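Local atomic coordinates of adenylation domain (Streptomyces sp., PDB entry 5N9X), a protein that is an adenylation domain of the ANL superfamily, with an AMP-binding fold, modelled with ATP and threonine bound. Residues A[247-261]-A[274-288]. Sequence-based numbering, arbitrary orientation.
Sequences RDRGITVLNQTPTAF and DLPELRYVVFGGEKL. With ATP (adenosine-5'-triphosphate), chain D; THR (threonine), chain C.
Phe283 presents its ring edge to the face of Phe261, a T-shaped pair with planes at 79° and centroids 4.7 Å apart. With CG anti to the backbone N (chi1 173°), Phe261 brings its ring down to the sheet, where CD1 also touches Val281 CG1. Strand 253-256, helix 258-271 and strand 280-284 exemplify a beta-alpha-beta crossover, and the ring pair packs its helix against its second strand. The parallel strands' bonds are short in the middle, Leu254 N to Tyr280 O and Val282 N to Leu254 O both 2.8 Å, and lengthen to 3.2 Å from Gly284 N to Gln256 O. At the strands' start, Thr252 O accepts both Arg279 N and Tyr280 N.

Before the strands begin, the contact loosens toward solvent. Exposed Glu277 reaches past Gly250, where a Schellman motif closes the preceding helix, and a water donates to both Glu277 OE2 and Arg247 O, bridging two acceptors.

Beyond the strands, Glu286 OE1 takes two bonds from Thr259, from OG1 at 2.6 Å on the syn side and from N at 3.1 Å, while Thr257, at the N-cap, accepts Ala260 N with its OG1. The carboxylate thus ties the first helical turn to the loop whose Gly285, Glu286 and Lys287 border ATP; being anionic there, it would probably be stabilised by the helix N-terminus.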
# COMPACT_ATOMS: atom_id res chain seq x y z
N ARG A 247 -14.98 -15.57 -3.41
CA ARG A 247 -16.02 -16.15 -4.26
C ARG A 247 -17.39 -15.85 -3.67
O ARG A 247 -18.22 -15.22 -4.31
CB ARG A 247 -15.81 -17.65 -4.43
CG ARG A 247 -17.00 -18.40 -5.00
CD ARG A 247 -17.48 -19.45 -4.02
NE ARG A 247 -16.67 -20.66 -4.09
CZ ARG A 247 -16.39 -21.43 -3.03
NH1 ARG A 247 -16.86 -21.10 -1.83
NH2 ARG A 247 -15.63 -22.50 -3.18
N ASP A 248 -17.60 -16.29 -2.43
CA ASP A 248 -18.91 -16.17 -1.79
C ASP A 248 -19.48 -14.75 -1.62
O ASP A 248 -20.69 -14.57 -1.74
CB ASP A 248 -18.91 -16.89 -0.42
CG ASP A 248 -18.66 -18.40 -0.54
OD1 ASP A 248 -19.20 -18.99 -1.49
OD2 ASP A 248 -17.98 -19.01 0.33
N ARG A 249 -18.65 -13.75 -1.34
CA ARG A 249 -19.16 -12.39 -1.21
C ARG A 249 -19.18 -11.69 -2.58
O ARG A 249 -19.52 -10.51 -2.67
CB ARG A 249 -18.34 -11.59 -0.20
CG ARG A 249 -18.52 -12.04 1.24
CD ARG A 249 -19.98 -12.01 1.67
NE ARG A 249 -20.18 -12.71 2.95
CZ ARG A 249 -21.36 -12.85 3.57
NH1 ARG A 249 -22.47 -12.34 3.05
NH2 ARG A 249 -21.42 -13.51 4.73
N GLY A 250 -18.81 -12.43 -3.63
CA GLY A 250 -18.97 -11.98 -5.01
C GLY A 250 -18.10 -10.81 -5.45
O GLY A 250 -18.51 -9.99 -6.26
N ILE A 251 -16.90 -10.74 -4.90
CA ILE A 251 -15.99 -9.64 -5.17
C ILE A 251 -15.65 -9.48 -6.65
O ILE A 251 -15.32 -10.44 -7.34
CB ILE A 251 -14.72 -9.82 -4.32
CG1 ILE A 251 -15.06 -9.49 -2.87
CG2 ILE A 251 -13.58 -8.93 -4.81
CD1 ILE A 251 -14.38 -10.34 -1.91
N THR A 252 -15.76 -8.25 -7.14
CA THR A 252 -15.44 -7.93 -8.53
C THR A 252 -14.10 -7.18 -8.67
O THR A 252 -13.48 -7.18 -9.73
CB THR A 252 -16.58 -7.10 -9.19
OG1 THR A 252 -16.69 -5.84 -8.52
CG2 THR A 252 -17.92 -7.82 -9.09
N VAL A 253 -13.66 -6.52 -7.60
CA VAL A 253 -12.42 -5.75 -7.63
C VAL A 253 -11.52 -6.16 -6.47
O VAL A 253 -11.73 -5.75 -5.33
CB VAL A 253 -12.67 -4.22 -7.58
CG1 VAL A 253 -11.34 -3.47 -7.61
CG2 VAL A 253 -13.57 -3.78 -8.74
N LEU A 254 -10.51 -6.98 -6.77
CA LEU A 254 -9.62 -7.45 -5.72
C LEU A 254 -8.25 -6.75 -5.83
O LEU A 254 -7.64 -6.70 -6.91
CB LEU A 254 -9.49 -8.99 -5.80
CG LEU A 254 -8.39 -9.60 -4.90
CD1 LEU A 254 -8.71 -9.41 -3.45
CD2 LEU A 254 -8.26 -11.07 -5.18
N ASN A 255 -7.81 -6.18 -4.71
CA ASN A 255 -6.47 -5.57 -4.56
C ASN A 255 -5.52 -6.42 -3.72
O ASN A 255 -5.84 -6.81 -2.61
CB ASN A 255 -6.58 -4.17 -3.94
CG ASN A 255 -7.21 -3.17 -4.87
OD1 ASN A 255 -6.53 -2.58 -5.71
ND2 ASN A 255 -8.51 -2.96 -4.73
N GLN A 256 -4.34 -6.68 -4.25
CA GLN A 256 -3.39 -7.59 -3.61
C GLN A 256 -1.97 -7.09 -3.78
O GLN A 256 -1.62 -6.52 -4.80
CB GLN A 256 -3.52 -9.00 -4.22
CG GLN A 256 -4.77 -9.80 -3.88
CD GLN A 256 -4.71 -10.44 -2.51
OE1 GLN A 256 -4.29 -11.60 -2.38
NE2 GLN A 256 -5.12 -9.70 -1.48
N THR A 257 -1.12 -7.32 -2.79
CA THR A 257 0.29 -7.25 -3.07
C THR A 257 0.65 -8.53 -3.81
O THR A 257 -0.09 -9.50 -3.76
CB THR A 257 1.12 -7.11 -1.83
OG1 THR A 257 0.89 -8.25 -1.01
CG2 THR A 257 0.72 -5.84 -1.09
N PRO A 258 1.77 -8.52 -4.54
CA PRO A 258 2.15 -9.78 -5.19
C PRO A 258 2.34 -10.93 -4.19
O PRO A 258 1.88 -12.02 -4.49
CB PRO A 258 3.44 -9.41 -5.93
CG PRO A 258 3.23 -7.94 -6.29
CD PRO A 258 2.54 -7.37 -5.06
N THR A 259 2.95 -10.68 -3.04
CA THR A 259 3.10 -11.71 -2.01
C THR A 259 1.76 -12.32 -1.59
O THR A 259 1.62 -13.55 -1.50
CB THR A 259 3.79 -11.14 -0.75
OG1 THR A 259 5.08 -10.63 -1.12
CG2 THR A 259 3.94 -12.19 0.36
N ALA A 260 0.78 -11.46 -1.35
CA ALA A 260 -0.56 -11.88 -0.97
C ALA A 260 -1.24 -12.69 -2.07
O ALA A 260 -1.89 -13.70 -1.80
CB ALA A 260 -1.41 -10.66 -0.60
N PHE A 261 -1.09 -12.23 -3.32
CA PHE A 261 -1.68 -12.88 -4.48
C PHE A 261 -1.05 -14.26 -4.78
O PHE A 261 -1.74 -15.17 -5.19
CB PHE A 261 -1.56 -11.95 -5.71
CG PHE A 261 -1.97 -12.59 -7.00
CD1 PHE A 261 -3.32 -12.62 -7.37
CD2 PHE A 261 -1.02 -13.15 -7.85
CE1 PHE A 261 -3.72 -13.22 -8.57
CE2 PHE A 261 -1.41 -13.75 -9.04
CZ PHE A 261 -2.78 -13.78 -9.40
N ASP A 274 -13.59 -21.34 -8.23
CA ASP A 274 -13.83 -20.51 -9.40
C ASP A 274 -14.24 -19.12 -8.94
O ASP A 274 -14.89 -18.97 -7.90
CB ASP A 274 -14.89 -21.15 -10.31
CG ASP A 274 -14.91 -20.52 -11.71
OD1 ASP A 274 -13.81 -20.30 -12.29
OD2 ASP A 274 -16.02 -20.25 -12.22
N LEU A 275 -13.84 -18.10 -9.68
CA LEU A 275 -14.23 -16.74 -9.32
C LEU A 275 -14.85 -15.97 -10.49
O LEU A 275 -14.31 -14.97 -10.94
CB LEU A 275 -13.02 -15.98 -8.77
CG LEU A 275 -12.32 -16.66 -7.59
CD1 LEU A 275 -10.88 -16.18 -7.39
CD2 LEU A 275 -13.13 -16.51 -6.33
N PRO A 276 -16.01 -16.44 -10.98
CA PRO A 276 -16.56 -15.86 -12.22
C PRO A 276 -16.93 -14.37 -12.12
O PRO A 276 -17.03 -13.68 -13.14
CB PRO A 276 -17.81 -16.70 -12.46
CG PRO A 276 -18.23 -17.14 -11.09
CD PRO A 276 -16.93 -17.42 -10.38
N GLU A 277 -17.14 -13.88 -10.90
CA GLU A 277 -17.50 -12.48 -10.69
C GLU A 277 -16.31 -11.51 -10.68
O GLU A 277 -16.51 -10.29 -10.84
CB GLU A 277 -18.30 -12.35 -9.39
CG GLU A 277 -19.53 -13.25 -9.33
CD GLU A 277 -20.57 -12.76 -8.35
OE1 GLU A 277 -21.18 -11.70 -8.62
OE2 GLU A 277 -20.79 -13.44 -7.34
N LEU A 278 -15.09 -12.03 -10.49
CA LEU A 278 -13.90 -11.16 -10.49
C LEU A 278 -13.71 -10.41 -11.82
O LEU A 278 -13.58 -11.03 -12.88
CB LEU A 278 -12.63 -11.95 -10.18
CG LEU A 278 -11.90 -11.58 -8.87
CD1 LEU A 278 -10.57 -12.30 -8.73
CD2 LEU A 278 -11.71 -10.09 -8.81
N ARG A 279 -13.70 -9.08 -11.75
CA ARG A 279 -13.48 -8.26 -12.95
C ARG A 279 -12.06 -7.73 -12.98
O ARG A 279 -11.45 -7.67 -14.03
CB ARG A 279 -14.48 -7.09 -13.03
CG ARG A 279 -15.94 -7.49 -12.99
CD ARG A 279 -16.83 -6.26 -12.82
NE ARG A 279 -16.80 -5.41 -14.01
CZ ARG A 279 -16.36 -4.15 -14.03
NH1 ARG A 279 -15.88 -3.57 -12.93
NH2 ARG A 279 -16.38 -3.46 -15.17
N TYR A 280 -11.54 -7.34 -11.82
CA TYR A 280 -10.18 -6.80 -11.74
C TYR A 280 -9.39 -7.36 -10.58
O TYR A 280 -9.88 -7.43 -9.46
CB TYR A 280 -10.19 -5.27 -11.60
CG TYR A 280 -10.68 -4.47 -12.77
CD1 TYR A 280 -9.86 -4.20 -13.85
CD2 TYR A 280 -11.97 -3.93 -12.76
CE1 TYR A 280 -10.30 -3.44 -14.93
CE2 TYR A 280 -12.43 -3.17 -13.81
CZ TYR A 280 -11.60 -2.92 -14.90
OH TYR A 280 -12.07 -2.15 -15.95
N VAL A 281 -8.15 -7.72 -10.84
CA VAL A 281 -7.21 -7.88 -9.75
C VAL A 281 -6.12 -6.84 -9.95
O VAL A 281 -5.51 -6.79 -10.99
CB VAL A 281 -6.62 -9.29 -9.68
CG1 VAL A 281 -6.00 -9.53 -8.31
CG2 VAL A 281 -7.70 -10.31 -9.95
N VAL A 282 -5.93 -5.99 -8.96
CA VAL A 282 -4.98 -4.89 -9.05
C VAL A 282 -3.85 -5.22 -8.12
O VAL A 282 -4.09 -5.56 -6.98
CB VAL A 282 -5.62 -3.52 -8.66
CG1 VAL A 282 -4.56 -2.46 -8.45
CG2 VAL A 282 -6.60 -3.07 -9.72
N PHE A 283 -2.62 -5.13 -8.62
CA PHE A 283 -1.45 -5.38 -7.80
C PHE A 283 -0.82 -4.06 -7.43
O PHE A 283 -0.77 -3.14 -8.26
CB PHE A 283 -0.42 -6.23 -8.56
CG PHE A 283 -0.96 -7.54 -9.05
CD1 PHE A 283 -1.69 -7.60 -10.24
CD2 PHE A 283 -0.74 -8.70 -8.34
CE1 PHE A 283 -2.19 -8.80 -10.71
CE2 PHE A 283 -1.24 -9.93 -8.82
CZ PHE A 283 -1.96 -9.98 -10.00
N GLY A 284 -0.29 -3.98 -6.21
CA GLY A 284 0.51 -2.83 -5.85
C GLY A 284 1.51 -3.10 -4.75
O GLY A 284 1.35 -4.01 -3.95
N GLY A 285 2.55 -2.28 -4.71
CA GLY A 285 3.38 -2.20 -3.53
C GLY A 285 4.67 -2.98 -3.60
O GLY A 285 5.55 -2.76 -2.77
N GLU A 286 4.79 -3.91 -4.55
CA GLU A 286 5.99 -4.72 -4.69
C GLU A 286 6.26 -4.93 -6.14
O GLU A 286 5.38 -4.71 -6.97
CB GLU A 286 5.85 -6.09 -4.01
CG GLU A 286 5.31 -6.03 -2.62
CD GLU A 286 5.45 -7.33 -1.87
OE1 GLU A 286 4.99 -8.39 -2.37
OE2 GLU A 286 6.03 -7.29 -0.76
N LYS A 287 7.47 -5.39 -6.45
CA LYS A 287 7.86 -5.75 -7.81
C LYS A 287 7.12 -7.01 -8.24
O LYS A 287 7.28 -8.05 -7.61
CB LYS A 287 9.37 -5.94 -7.90
CG LYS A 287 9.91 -6.22 -9.28
CD LYS A 287 11.30 -6.86 -9.20
CE LYS A 287 11.89 -7.15 -10.58
NZ LYS A 287 13.09 -6.29 -10.85
N LEU A 288 6.30 -6.93 -9.28
CA LEU A 288 5.53 -8.09 -9.72
C LEU A 288 6.29 -8.85 -10.82
O LEU A 288 6.51 -8.32 -11.91
CB LEU A 288 4.14 -7.65 -10.19
CG LEU A 288 3.10 -8.68 -10.66
CD1 LEU A 288 2.57 -9.56 -9.51
CD2 LEU A 288 1.94 -8.03 -11.42
PG ATP D . 8.84 4.72 2.17
O1G ATP D . 9.88 4.95 1.08
O2G ATP D . 9.34 4.96 3.56
O3G ATP D . 7.53 5.47 1.97
PB ATP D . 7.60 2.27 1.17
O1B ATP D . 8.48 2.23 -0.08
O2B ATP D . 6.99 1.01 1.70
O3B ATP D . 8.52 3.10 2.23
PA ATP D . 5.11 3.06 0.25
O1A ATP D . 4.69 4.36 -0.38
O2A ATP D . 4.07 2.28 1.05
O3A ATP D . 6.41 3.34 1.12
O5' ATP D . 5.81 2.03 -0.81
C5' ATP D . 6.11 2.33 -2.17
C4' ATP D . 7.33 1.53 -2.64
O4' ATP D . 6.96 0.22 -3.05
C3' ATP D . 8.11 2.16 -3.78
O3' ATP D . 9.30 2.70 -3.21
C2' ATP D . 8.45 1.04 -4.72
O2' ATP D . 9.82 0.68 -4.52
C1' ATP D . 7.59 -0.13 -4.29
N9 ATP D . 6.53 -0.45 -5.29
C8 ATP D . 5.24 -0.05 -5.22
N7 ATP D . 4.51 -0.49 -6.27
C5 ATP D . 5.34 -1.20 -7.05
C6 ATP D . 5.19 -1.95 -8.32
N6 ATP D . 4.00 -2.00 -8.94
N1 ATP D . 6.28 -2.56 -8.82
C2 ATP D . 7.47 -2.47 -8.19
N3 ATP D . 7.69 -1.82 -7.02
C4 ATP D . 6.67 -1.17 -6.41
N THR C . 0.90 2.83 -2.13
CA THR C . 1.15 1.42 -1.83
C THR C . 2.59 1.32 -1.40
O THR C . 3.15 0.32 -0.91
CB THR C . 0.92 0.48 -3.04
OG1 THR C . 1.60 1.01 -4.20
CG2 THR C . -0.57 0.33 -3.32
OXT THR C . 3.20 2.36 -1.63
O HOH W 1 -19.02 -15.55 -7.04